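Local coordinates for protein WlaRA, TDP-fucose-3,4-ketoisomerase (Campylobacter jejuni subsp. jejuni 81116, PDB 5TPV) that belongs to the WxcM-like family of the cupin clan and forms a two-chain assembly that holds thymidine-5'-diphosphate in pockets shared between the subunits, at residues Y38-L41 with D42-R46; I79-N82 with K83-L87; L18-Q22 with K23-C27. All blocks are in the same frame, centred on the assembly; numbering follows the deposited sequence.

Interaction 1 (Y38-L41 with D42-R46). With TYD (thymidine-5'-diphosphate), chain E.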
ATOM      1  N   TYR B  38      -3.455   8.121   8.961  1.00 30.95           N
ATOM      2  CA  TYR B  38      -2.395   8.453   9.911  1.00 31.44           C
ATOM      3  C   TYR B  38      -2.697   9.781  10.629  1.00 31.21           C
ATOM      4  O   TYR B  38      -3.718  10.428  10.355  1.00 29.36           O
ATOM      5  CB  TYR B  38      -1.081   8.515   9.139  1.00 27.64           C
ATOM      6  CG  TYR B  38      -1.069   9.499   7.962  1.00 26.81           C
ATOM      7  CD1 TYR B  38      -0.611  10.801   8.096  1.00 30.71           C
ATOM      8  CD2 TYR B  38      -1.449   9.090   6.711  1.00 30.52           C
ATOM      9  CE1 TYR B  38      -0.629  11.697   7.045  1.00 24.10           C
ATOM     10  CE2 TYR B  38      -1.420   9.948   5.634  1.00 25.50           C
ATOM     11  CZ  TYR B  38      -1.038  11.244   5.802  1.00 23.62           C
ATOM     12  OH  TYR B  38      -1.048  12.045   4.647  1.00 27.33           O
ATOM     13  N   ASP B  39      -1.827  10.142  11.565  1.00 32.99           N
ATOM     14  CA  ASP B  39      -1.888  11.375  12.380  1.00 30.87           C
ATOM     15  C   ASP B  39      -3.157  11.438  13.186  1.00 37.18           C
ATOM     16  O   ASP B  39      -3.903  12.420  13.110  1.00 43.52           O
ATOM     17  CB  ASP B  39      -1.761  12.640  11.524  1.00 35.52           C
ATOM     18  CG  ASP B  39      -0.334  12.930  11.111  1.00 44.06           C
ATOM     19  OD1 ASP B  39       0.595  12.123  11.366  1.00 44.93           O
ATOM     20  OD2 ASP B  39      -0.169  13.990  10.496  1.00 49.82           O
ATOM     21  N   PHE B  40      -3.410  10.350  13.906  1.00 38.03           N
ATOM     22  CA  PHE B  40      -4.651  10.178  14.621  1.00 41.70           C
ATOM     23  C   PHE B  40      -4.570  10.993  15.913  1.00 49.10           C
ATOM     24  O   PHE B  40      -3.574  10.928  16.636  1.00 45.98           O
ATOM     25  CB  PHE B  40      -4.865   8.710  14.984  1.00 38.38           C
ATOM     26  CG  PHE B  40      -5.032   7.814  13.795  1.00 39.52           C
ATOM     27  CD1 PHE B  40      -6.297   7.629  13.205  1.00 30.98           C
ATOM     28  CD2 PHE B  40      -3.942   7.142  13.263  1.00 30.50           C
ATOM     29  CE1 PHE B  40      -6.442   6.785  12.136  1.00 33.65           C
ATOM     30  CE2 PHE B  40      -4.099   6.259  12.212  1.00 34.40           C
ATOM     31  CZ  PHE B  40      -5.341   6.106  11.628  1.00 30.92           C
ATOM     32  N   LEU B  41      -5.624  11.747  16.205  1.00 52.95           N
ATOM     33  CA  LEU B  41      -5.745  12.397  17.523  1.00 63.92           C
ATOM     34  C   LEU B  41      -6.508  11.436  18.424  1.00 64.26           C
ATOM     35  O   LEU B  41      -6.962  10.375  17.949  1.00 60.79           O
ATOM     36  CB  LEU B  41      -6.387  13.772  17.386  1.00 60.05           C
ATOM     37  CG  LEU B  41      -5.629  14.603  16.341  1.00 63.82           C
ATOM     38  CD1 LEU B  41      -6.455  15.713  15.689  1.00 73.86           C
ATOM     39  CD2 LEU B  41      -4.356  15.166  16.930  1.00 63.46           C
ATOM     40  N   ASP B  42      -6.617  11.781  19.707  1.00 72.24           N
ATOM     41  CA  ASP B  42      -6.937  10.825  20.812  1.00 84.69           C
ATOM     42  C   ASP B  42      -8.120   9.849  20.667  1.00 72.78           C
ATOM     43  O   ASP B  42      -8.087   8.665  21.010  1.00 76.90           O
ATOM     44  CB  ASP B  42      -7.229  11.636  22.083  1.00 88.34           C
ATOM     45  CG  ASP B  42      -5.977  11.989  22.836  1.00 86.25           C
ATOM     46  OD1 ASP B  42      -5.975  11.754  24.059  1.00 96.44           O
ATOM     47  OD2 ASP B  42      -5.004  12.468  22.209  1.00 78.26           O
ATOM     48  N   ASP B  43      -9.183  10.422  20.147  1.00 54.87           N
ATOM     49  CA  ASP B  43     -10.542   9.915  20.202  1.00 62.03           C
ATOM     50  C   ASP B  43     -11.001   9.528  18.795  1.00 45.92           C
ATOM     51  O   ASP B  43     -12.182   9.310  18.566  1.00 47.52           O
ATOM     52  CB  ASP B  43     -11.366  11.140  20.573  1.00 65.56           C
ATOM     53  CG  ASP B  43     -10.858  12.389  19.834  1.00 79.21           C
ATOM     54  OD1 ASP B  43      -9.623  12.463  19.562  1.00 66.04           O
ATOM     55  OD2 ASP B  43     -11.675  13.277  19.508  1.00 99.74           O
ATOM     56  N   SER B  44     -10.076   9.491  17.848  1.00 38.87           N
ATOM     57  CA  SER B  44     -10.397   9.376  16.429  1.00 41.35           C
ATOM     58  C   SER B  44     -11.062   8.026  16.193  1.00 31.78           C
ATOM     59  O   SER B  44     -10.651   7.024  16.778  1.00 33.88           O
ATOM     60  CB  SER B  44      -9.117   9.498  15.577  1.00 44.97           C
ATOM     61  OG  SER B  44      -9.398   9.138  14.217  1.00 53.59           O
ATOM     62  N   ILE B  45     -12.061   8.019  15.327  1.00 34.20           N
ATOM     63  CA  ILE B  45     -12.775   6.818  14.926  1.00 39.10           C
ATOM     64  C   ILE B  45     -12.948   6.765  13.406  1.00 44.31           C
ATOM     65  O   ILE B  45     -13.323   7.764  12.796  1.00 41.87           O
ATOM     66  CB  ILE B  45     -14.182   6.845  15.539  1.00 48.66           C
ATOM     67  CG1 ILE B  45     -14.083   6.654  17.049  1.00 48.81           C
ATOM     68  CG2 ILE B  45     -15.073   5.734  14.991  1.00 44.02           C
ATOM     69  CD1 ILE B  45     -15.373   7.014  17.752  1.00 56.35           C
ATOM     70  N   ARG B  46     -12.668   5.621  12.775  1.00 35.86           N
ATOM     71  CA  ARG B  46     -12.898   5.523  11.332  1.00 38.38           C
ATOM     72  C   ARG B  46     -13.856   4.393  11.082  1.00 31.03           C
ATOM     73  O   ARG B  46     -14.192   3.599  11.960  1.00 34.82           O
ATOM     74  CB  ARG B  46     -11.619   5.254  10.523  1.00 38.47           C
ATOM     75  CG  ARG B  46     -10.373   6.094  10.829  1.00 38.41           C
ATOM     76  CD  ARG B  46     -10.387   7.480  10.250  1.00 36.41           C
ATOM     77  NE  ARG B  46     -10.754   7.555   8.831  1.00 33.38           N
ATOM     78  CZ  ARG B  46     -10.437   8.565   8.026  1.00 29.27           C
ATOM     79  NH1 ARG B  46     -10.858   8.531   6.777  1.00 33.74           N
ATOM     80  NH2 ARG B  46      -9.758   9.625   8.434  1.00 34.42           N
TER
HETATM   81  PA  TYD E 201     -14.775   6.739   4.354  1.00 35.99           P
HETATM   82  O1A TYD E 201     -16.187   7.257   4.219  1.00 38.67           O
HETATM   83  O2A TYD E 201     -14.444   5.333   3.917  1.00 39.31           O
HETATM   84  O3A TYD E 201     -14.321   6.911   5.889  1.00 32.16           O
HETATM   85  PB  TYD E 201     -13.309   5.856   6.565  1.00 35.58           P
HETATM   86  O1B TYD E 201     -13.298   6.246   8.023  1.00 35.74           O
HETATM   87  O2B TYD E 201     -13.940   4.513   6.282  1.00 33.09           O
HETATM   88  O3B TYD E 201     -12.003   6.094   5.847  1.00 37.25           O
HETATM   89  O5' TYD E 201     -13.791   7.752   3.581  1.00 36.29           O
HETATM   90  C5' TYD E 201     -13.504   9.039   4.124  1.00 37.52           C
HETATM   91  C4' TYD E 201     -13.853  10.113   3.101  1.00 34.81           C
HETATM   92  O4' TYD E 201     -12.812  10.206   2.125  1.00 34.20           O
HETATM   93  C3' TYD E 201     -15.144   9.778   2.371  1.00 34.64           C
HETATM   94  O3' TYD E 201     -16.111  10.811   2.585  1.00 37.53           O
HETATM   95  C2' TYD E 201     -14.795   9.691   0.897  1.00 31.65           C
HETATM   96  C1' TYD E 201     -13.302   9.975   0.802  1.00 31.71           C
HETATM   97  N1  TYD E 201     -12.617   8.822   0.216  1.00 30.56           N
HETATM   98  C2  TYD E 201     -12.186   8.876  -1.129  1.00 34.93           C
HETATM   99  O2  TYD E 201     -12.397   9.911  -1.798  1.00 34.14           O
HETATM  100  N3  TYD E 201     -11.556   7.841  -1.701  1.00 32.84           N
HETATM  101  C4  TYD E 201     -11.316   6.722  -1.011  1.00 32.93           C
HETATM  102  O4  TYD E 201     -10.727   5.760  -1.549  1.00 32.21           O
HETATM  103  C5  TYD E 201     -11.758   6.640   0.402  1.00 32.70           C
HETATM  104  C5M TYD E 201     -11.507   5.395   1.214  1.00 33.79           C
HETATM  105  C6  TYD E 201     -12.407   7.730   0.961  1.00 31.58           C

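Interaction 2 (I79-N82 with K83-L87)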
ATOM      1  N   ILE B  79      -7.262  -6.656  17.492  1.00 39.91           N
ATOM      2  CA  ILE B  79      -6.185  -5.695  17.571  1.00 38.91           C
ATOM      3  C   ILE B  79      -5.210  -5.864  16.406  1.00 38.10           C
ATOM      4  O   ILE B  79      -4.810  -6.962  16.107  1.00 42.98           O
ATOM      5  CB  ILE B  79      -5.547  -5.661  18.977  1.00 49.52           C
ATOM      6  CG1 ILE B  79      -6.549  -4.999  19.940  1.00 60.33           C
ATOM      7  CG2 ILE B  79      -4.260  -4.840  18.980  1.00 50.48           C
ATOM      8  CD1 ILE B  79      -6.252  -5.193  21.412  1.00 67.88           C
ATOM      9  N   LEU B  80      -4.891  -4.764  15.716  1.00 37.35           N
ATOM     10  CA  LEU B  80      -3.851  -4.738  14.700  1.00 37.53           C
ATOM     11  C   LEU B  80      -2.664  -4.000  15.296  1.00 37.55           C
ATOM     12  O   LEU B  80      -2.793  -2.863  15.716  1.00 34.28           O
ATOM     13  CB  LEU B  80      -4.353  -4.028  13.444  1.00 44.50           C
ATOM     14  CG  LEU B  80      -5.482  -4.800  12.709  1.00 47.90           C
ATOM     15  CD1 LEU B  80      -6.009  -4.021  11.528  1.00 56.66           C
ATOM     16  CD2 LEU B  80      -5.004  -6.158  12.222  1.00 46.76           C
ATOM     17  N   ASN B  81      -1.520  -4.672  15.364  1.00 37.26           N
ATOM     18  CA  ASN B  81      -0.318  -4.096  15.944  1.00 43.89           C
ATOM     19  C   ASN B  81       1.036  -4.549  15.419  1.00 38.25           C
ATOM     20  O   ASN B  81       2.046  -4.231  16.038  1.00 44.10           O
ATOM     21  CB  ASN B  81      -0.304  -4.244  17.480  1.00 43.74           C
ATOM     22  CG  ASN B  81      -0.299  -5.687  17.966  1.00 41.24           C
ATOM     23  OD1 ASN B  81      -0.559  -5.916  19.144  1.00 49.00           O
ATOM     24  ND2 ASN B  81      -0.073  -6.647  17.108  1.00 42.34           N
ATOM     25  N   ASN B  82       1.095  -5.289  14.337  1.00 35.61           N
ATOM     26  CA  ASN B  82       2.387  -5.414  13.685  1.00 49.30           C
ATOM     27  C   ASN B  82       2.326  -5.680  12.203  1.00 38.39           C
ATOM     28  O   ASN B  82       1.282  -6.036  11.677  1.00 36.52           O
ATOM     29  CB  ASN B  82       3.249  -6.473  14.357  1.00 54.11           C
ATOM     30  CG  ASN B  82       2.877  -7.853  13.912  1.00 46.26           C
ATOM     31  OD1 ASN B  82       1.789  -8.281  14.188  1.00 63.02           O
ATOM     32  ND2 ASN B  82       3.780  -8.557  13.266  1.00 61.68           N
ATOM     33  N   LYS B  83       3.481  -5.514  11.570  1.00 41.04           N
ATOM     34  CA  LYS B  83       3.615  -5.492  10.106  1.00 43.60           C
ATOM     35  C   LYS B  83       3.535  -6.842   9.450  1.00 39.55           C
ATOM     36  O   LYS B  83       3.509  -6.907   8.231  1.00 44.87           O
ATOM     37  CB  LYS B  83       4.965  -4.902   9.708  1.00 44.41           C
ATOM     38  CG  LYS B  83       4.964  -3.400   9.727  1.00 47.12           C
ATOM     39  CD  LYS B  83       6.304  -2.863   9.247  1.00 49.21           C
ATOM     40  CE  LYS B  83       7.240  -2.505  10.389  1.00 44.42           C
ATOM     41  NZ  LYS B  83       6.563  -1.589  11.338  1.00 49.25           N
ATOM     42  N   THR B  84       3.531  -7.922  10.222  1.00 35.93           N
ATOM     43  CA  THR B  84       3.504  -9.267   9.619  1.00 44.22           C
ATOM     44  C   THR B  84       2.141  -9.920   9.574  1.00 38.10           C
ATOM     45  O   THR B  84       1.991 -11.081   9.213  1.00 46.14           O
ATOM     46  CB  THR B  84       4.387 -10.212  10.403  1.00 46.80           C
ATOM     47  OG1 THR B  84       3.807 -10.326  11.700  1.00 54.58           O
ATOM     48  CG2 THR B  84       5.800  -9.638  10.520  1.00 62.18           C
ATOM     49  N   LYS B  85       1.145  -9.158   9.973  1.00 45.31           N
ATOM     50  CA  LYS B  85      -0.215  -9.643  10.111  1.00 45.95           C
ATOM     51  C   LYS B  85      -1.176  -8.561   9.566  1.00 43.70           C
ATOM     52  O   LYS B  85      -0.927  -7.332   9.619  1.00 38.97           O
ATOM     53  CB  LYS B  85      -0.439 -10.007  11.573  1.00 49.22           C
ATOM     54  CG  LYS B  85      -1.389  -9.145  12.384  1.00 70.62           C
ATOM     55  CD  LYS B  85      -1.322  -9.552  13.862  1.00 79.64           C
ATOM     56  CE  LYS B  85      -2.194  -8.688  14.759  1.00 73.09           C
ATOM     57  NZ  LYS B  85      -3.519  -9.349  14.912  1.00 76.98           N
ATOM     58  N   GLY B  86      -2.236  -9.041   8.957  1.00 33.05           N
ATOM     59  CA  GLY B  86      -3.346  -8.193   8.604  1.00 40.13           C
ATOM     60  C   GLY B  86      -4.655  -8.930   8.740  1.00 42.05           C
ATOM     61  O   GLY B  86      -4.723 -10.164   8.823  1.00 44.24           O
ATOM     62  N   LEU B  87      -5.703  -8.129   8.724  1.00 39.08           N
ATOM     63  CA  LEU B  87      -7.068  -8.615   8.779  1.00 32.27           C
ATOM     64  C   LEU B  87      -7.685  -8.503   7.428  1.00 28.91           C
ATOM     65  O   LEU B  87      -7.870  -7.377   6.925  1.00 33.21           O
ATOM     66  CB  LEU B  87      -7.875  -7.764   9.758  1.00 38.81           C
ATOM     67  CG  LEU B  87      -9.389  -8.046   9.771  1.00 37.05           C
ATOM     68  CD1 LEU B  87      -9.646  -9.477  10.221  1.00 38.93           C
ATOM     69  CD2 LEU B  87     -10.033  -7.071  10.741  1.00 39.17           C
TER
HETATM   70  O   HOH W   1      -1.312  -5.391  11.217  1.00 33.42           O

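Interaction 3 (L18-Q22 with K23-C27). With TYD (thymidine-5'-diphosphate), chain D.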
ATOM      1  N   LEU B  18      11.137  -7.122   3.330  1.00 36.83           N
ATOM      2  CA  LEU B  18      10.218  -6.756   2.265  1.00 37.24           C
ATOM      3  C   LEU B  18       8.944  -7.565   2.414  1.00 37.20           C
ATOM      4  O   LEU B  18       9.052  -8.780   2.607  1.00 32.72           O
ATOM      5  CB  LEU B  18      10.844  -7.123   0.955  1.00 31.78           C
ATOM      6  CG  LEU B  18       9.977  -7.154  -0.297  1.00 39.97           C
ATOM      7  CD1 LEU B  18       9.521  -5.762  -0.670  1.00 40.08           C
ATOM      8  CD2 LEU B  18      10.796  -7.734  -1.457  1.00 36.10           C
ATOM      9  N   ASN B  19       7.783  -6.896   2.372  1.00 33.43           N
ATOM     10  CA  ASN B  19       6.448  -7.550   2.344  1.00 33.97           C
ATOM     11  C   ASN B  19       5.762  -7.244   1.054  1.00 31.24           C
ATOM     12  O   ASN B  19       5.450  -6.071   0.797  1.00 30.79           O
ATOM     13  CB  ASN B  19       5.454  -7.036   3.398  1.00 37.54           C
ATOM     14  CG  ASN B  19       5.742  -7.527   4.793  1.00 38.26           C
ATOM     15  OD1 ASN B  19       6.864  -7.904   5.101  1.00 49.72           O
ATOM     16  ND2 ASN B  19       4.763  -7.408   5.682  1.00 39.20           N
ATOM     17  N   VAL B  20       5.460  -8.278   0.281  1.00 27.88           N
ATOM     18  CA  VAL B  20       4.819  -8.061  -1.022  1.00 33.59           C
ATOM     19  C   VAL B  20       3.330  -8.396  -0.987  1.00 29.00           C
ATOM     20  O   VAL B  20       2.919  -9.385  -0.365  1.00 26.72           O
ATOM     21  CB  VAL B  20       5.517  -8.896  -2.139  1.00 35.10           C
ATOM     22  CG1 VAL B  20       4.920  -8.623  -3.492  1.00 35.10           C
ATOM     23  CG2 VAL B  20       7.004  -8.555  -2.237  1.00 41.96           C
ATOM     24  N   HIS B  21       2.526  -7.595  -1.676  1.00 28.19           N
ATOM     25  CA  HIS B  21       1.098  -7.877  -1.790  1.00 25.96           C
ATOM     26  C   HIS B  21       0.643  -7.697  -3.216  1.00 25.08           C
ATOM     27  O   HIS B  21       0.750  -6.623  -3.844  1.00 25.17           O
ATOM     28  CB  HIS B  21       0.242  -6.995  -0.878  1.00 27.07           C
ATOM     29  CG  HIS B  21       0.618  -7.078   0.553  1.00 25.82           C
ATOM     30  ND1 HIS B  21       0.077  -8.000   1.415  1.00 30.95           N
ATOM     31  CD2 HIS B  21       1.481  -6.343   1.287  1.00 27.82           C
ATOM     32  CE1 HIS B  21       0.622  -7.867   2.604  1.00 29.76           C
ATOM     33  NE2 HIS B  21       1.457  -6.847   2.563  1.00 31.92           N
ATOM     34  N   GLN B  22       0.079  -8.787  -3.732  1.00 27.80           N
ATOM     35  CA  GLN B  22      -0.613  -8.806  -5.015  1.00 30.81           C
ATOM     36  C   GLN B  22      -1.544 -10.038  -5.046  1.00 30.63           C
ATOM     37  O   GLN B  22      -1.484 -10.871  -4.143  1.00 33.07           O
ATOM     38  CB  GLN B  22       0.374  -8.909  -6.163  1.00 32.73           C
ATOM     39  CG  GLN B  22       1.178 -10.199  -6.142  1.00 37.24           C
ATOM     40  CD  GLN B  22       2.074 -10.342  -7.370  1.00 44.47           C
ATOM     41  OE1 GLN B  22       2.764  -9.400  -7.782  1.00 38.51           O
ATOM     42  NE2 GLN B  22       2.076 -11.527  -7.955  1.00 39.79           N
ATOM     43  N   LYS B  23      -2.383 -10.148  -6.061  1.00 34.85           N
ATOM     44  CA  LYS B  23      -3.205 -11.371  -6.217  1.00 39.94           C
ATOM     45  C   LYS B  23      -2.347 -12.629  -5.945  1.00 40.06           C
ATOM     46  O   LYS B  23      -1.285 -12.817  -6.531  1.00 37.20           O
ATOM     47  CB  LYS B  23      -3.762 -11.375  -7.614  1.00 40.59           C
ATOM     48  CG  LYS B  23      -4.699 -12.532  -7.940  1.00 55.17           C
ATOM     49  CD  LYS B  23      -5.989 -12.543  -7.140  1.00 53.88           C
ATOM     50  CE  LYS B  23      -6.651 -13.910  -7.293  1.00 68.22           C
ATOM     51  NZ  LYS B  23      -8.017 -13.737  -7.844  1.00 69.53           N
ATOM     52  N   ASP B  24      -2.734 -13.352  -4.911  1.00 35.85           N
ATOM     53  CA  ASP B  24      -2.193 -14.640  -4.497  1.00 39.98           C
ATOM     54  C   ASP B  24      -0.829 -14.614  -3.860  1.00 44.53           C
ATOM     55  O   ASP B  24      -0.239 -15.671  -3.591  1.00 39.81           O
ATOM     56  CB  ASP B  24      -2.357 -15.735  -5.570  1.00 49.93           C
ATOM     57  CG  ASP B  24      -3.847 -16.130  -5.757  1.00 52.77           C
ATOM     58  OD1 ASP B  24      -4.606 -16.295  -4.768  1.00 56.97           O
ATOM     59  OD2 ASP B  24      -4.313 -16.171  -6.906  1.00 50.89           O
ATOM     60  N   VAL B  25      -0.401 -13.415  -3.476  1.00 39.38           N
ATOM     61  CA  VAL B  25       0.764 -13.232  -2.602  1.00 33.83           C
ATOM     62  C   VAL B  25       0.357 -12.312  -1.473  1.00 36.34           C
ATOM     63  O   VAL B  25       0.189 -11.108  -1.673  1.00 33.90           O
ATOM     64  CB  VAL B  25       1.936 -12.582  -3.381  1.00 38.60           C
ATOM     65  CG1 VAL B  25       3.125 -12.396  -2.446  1.00 41.27           C
ATOM     66  CG2 VAL B  25       2.289 -13.425  -4.622  1.00 35.99           C
ATOM     67  N   ASN B  26       0.205 -12.894  -0.302  1.00 33.30           N
ATOM     68  CA  ASN B  26      -0.248 -12.203   0.859  1.00 36.63           C
ATOM     69  C   ASN B  26      -1.512 -11.369   0.557  1.00 34.46           C
ATOM     70  O   ASN B  26      -1.651 -10.245   1.025  1.00 34.66           O
ATOM     71  CB  ASN B  26       0.864 -11.307   1.415  1.00 37.76           C
ATOM     72  CG  ASN B  26       2.114 -12.063   1.876  1.00 38.23           C
ATOM     73  OD1 ASN B  26       2.066 -13.026   2.634  1.00 37.97           O
ATOM     74  ND2 ASN B  26       3.264 -11.520   1.527  1.00 39.44           N
ATOM     75  N   CYS B  27      -2.405 -11.875  -0.272  1.00 30.69           N
ATOM     76  CA  CYS B  27      -3.637 -11.157  -0.573  1.00 33.64           C
ATOM     77  C   CYS B  27      -4.427 -12.042  -1.516  1.00 37.42           C
ATOM     78  O   CYS B  27      -3.824 -12.580  -2.439  1.00 37.32           O
ATOM     79  CB  CYS B  27      -3.343  -9.849  -1.298  1.00 31.14           C
ATOM     80  SG  CYS B  27      -4.764  -8.892  -1.837  1.00 32.48           S
TER
HETATM   81  PA  TYD D 201      14.565  -7.030  -5.673  1.00 43.53           P
HETATM   82  O1A TYD D 201      13.643  -6.091  -6.414  1.00 34.33           O
HETATM   83  O2A TYD D 201      15.555  -7.874  -6.439  1.00 55.55           O
HETATM   84  O3A TYD D 201      15.374  -6.177  -4.572  1.00 43.79           O
HETATM   85  PB  TYD D 201      14.980  -4.645  -4.274  1.00 39.89           P
HETATM   86  O1B TYD D 201      14.911  -4.013  -5.644  1.00 33.30           O
HETATM   87  O2B TYD D 201      16.110  -4.141  -3.409  1.00 41.08           O
HETATM   88  O3B TYD D 201      13.649  -4.743  -3.566  1.00 45.09           O
HETATM   89  O5' TYD D 201      13.663  -8.008  -4.767  1.00 35.27           O
HETATM   90  C5' TYD D 201      14.182  -8.557  -3.558  1.00 40.41           C
HETATM   91  C4' TYD D 201      13.887 -10.050  -3.508  1.00 40.90           C
HETATM   92  O4' TYD D 201      12.528 -10.261  -3.114  1.00 39.20           O
HETATM   93  C3' TYD D 201      14.079 -10.695  -4.872  1.00 42.65           C
HETATM   94  O3' TYD D 201      15.079 -11.716  -4.794  1.00 49.46           O
HETATM   95  C2' TYD D 201      12.743 -11.305  -5.251  1.00 41.32           C
HETATM   96  C1' TYD D 201      11.799 -11.000  -4.097  1.00 34.36           C
HETATM   97  N1  TYD D 201      10.670 -10.201  -4.580  1.00 43.04           N
HETATM   98  C2  TYD D 201       9.438 -10.834  -4.859  1.00 42.03           C
HETATM   99  O2  TYD D 201       9.330 -12.066  -4.690  1.00 41.23           O
HETATM  100  N3  TYD D 201       8.381 -10.137  -5.302  1.00 36.03           N
HETATM  101  C4  TYD D 201       8.467  -8.817  -5.492  1.00 37.63           C
HETATM  102  O4  TYD D 201       7.480  -8.171  -5.905  1.00 36.90           O
HETATM  103  C5  TYD D 201       9.750  -8.129  -5.206  1.00 37.97           C
HETATM  104  C5M TYD D 201       9.887  -6.642  -5.407  1.00 36.98           C
HETATM  105  C6  TYD D 201      10.822  -8.882  -4.749  1.00 44.98           C

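Interaction 1 (Y38-L41 with D42-R46)
Arg46, whose aliphatic CG lies 4.2 Å from CE1 at the edge of the Phe40 ring, makes the shortest polar bond here with its far end: NH1 donates to O3B of thymidine-5'-diphosphate at 2.8 Å, nearly straight (165° at the hydrogen). NE of Arg46 gives a second, more bent bond to O1B of the same phosphate at 3.0 Å, so two neighbouring N-H groups grip two oxygens. The arginine side chain bends at chi2 and chi3, which swings the guanidinium round to the phosphate, and its plane stands almost upright to the Phe40 ring, at 88°. Arg33, Gly47, His49, Tyr119 and Tyr121 of the same chain are also hydrogen-bonded to the ligand, as is Lys14 of the second subunit.

This is the connection between strands 33-38 and 46-51 of a cupin β-barrel built of two antiparallel sheets, one strand in each sheet. It reverses through a type I β turn, Leu41 to Ser44, closed by Ser44 N to Leu41 O at 3.2 Å. Ser44 OG lies anti to its own N (chi1 169°), which brings it to the rim of the Phe40 ring, in the ring plane and 3.6 Å from CD1. That ring stacks with Phe100. Two bonds reach the second subunit, Ser44 OG to its Lys14 O and Arg46 NH2 to its Ser16 OG.

Interaction 2 (I79-N82 with K83-L87)
Lys85 turns its side chain back along the chain, and NZ donates to Ile79 O at 3.0 Å, meeting the carbonyl almost head-on. The stretch is a connection between the two antiparallel sheets of the cupin β-barrel: strand 75-80 belongs to one sheet, strand 85-89 to the other, and a type I β turn from Asn82 to Lys85 carries the chain between them. Extended through chi2 and chi3, the lysine bends only at its last torsion (chi4 93°), and this bend aims the ammonium at the Ile79 carbonyl while CE passes 3.8 Å from Asn81 ND2. On the inner side, Leu80 CD2 lies 4.1 Å from Leu87 CB, the two side chains crossing at about a right angle, so the sheets meet here through hydrocarbon; Phe58 and Ala60 of strand 56-62 also pack on Leu80. Further out, Lys83 NZ is hydrogen-bonded to Leu61 O, and Lys83 makes a cation-pi contact with Tyr38 of the second subunit. At the mouth of the turn the carbonyl oxygens of Asn82 and Lys85 come within 3.3 Å of each other, two acceptors bridged by one water, which donates to Asn82 O at 2.7 Å and to Lys85 O at 2.5 Å.

Interaction 3 (L18-Q22 with K23-C27)
Val20 meets the following loop through both its backbone and its side chain. Its carbonyl O accepts Asn26 ND2 at 2.9 Å in a nearly straight bond (167°) that lies in the carbonyl plane and in the amide plane of Asn26. Its CB rests 4.3 Å from Val25 CG1, while both its methyls touch the thymine of the bound thymidine-5'-diphosphate, Val20 CG1 lying 3.5 Å from O4; Leu18 touches the same ligand nearer its sugar.

Next comes His21. The ring presents its edge to the loop, and ND1 donates to Asn26 O at 2.9 Å, in the ring plane, though tilted from that of the carbonyl. Its CA makes a C-H...O contact with Val25 O at 3.4 Å. The other ring nitrogen, NE2, is hydrogen-bonded to Tyr36 OH of the second subunit, so both nitrogens are used and the ring's rotation is fixed.

Gln22 then pairs with Val25 as a single antiparallel hydrogen-bonded pair, N to Val25 O at 3.1 Å and Gln22 O from Val25 N at 2.8 Å, closing a type II β turn. With CG set between the backbone N and the carbonyl carbon (chi1 63°), the side chain runs over Val25, CG to CB 3.7 Å, and OE1 takes Tyr114 N of the second subunit.

Around this tight return, Asn26 OD1 binds Lys9 N on strand 3-13, Cys27 packs on Ile57 of strand 56-62, and strand 16-21, outermost in its own sheet, pairs antiparallel with a strand of the second subunit.

Overall arrangement
All three are partly buried turns at strand ends touching the second subunit. Phe40, Arg46, Leu80, Leu87, Val20 and His21 lie inside; Leu41 to Asp43, Ile79, Asn81 and Asp24 lie at the surface. Interactions 2 and 3 adjoin through a weak hydrogen bond from Asn19 ND2 to Lys83 O and reach the same sheet. The centre of interaction 1 is about 27 Å from that of interaction 3 within the chain, yet Tyr38 of one subunit bonds Asn19 of the other and takes the cation-pi contact of Lys83. Interaction 1 brings charge to a diphosphate, interaction 3 hydrocarbon to another ligand's thymine; interaction 2, its Leu80 side chain about 13 Å from a bound ligand, joins two sheets with leucines, lysine and water.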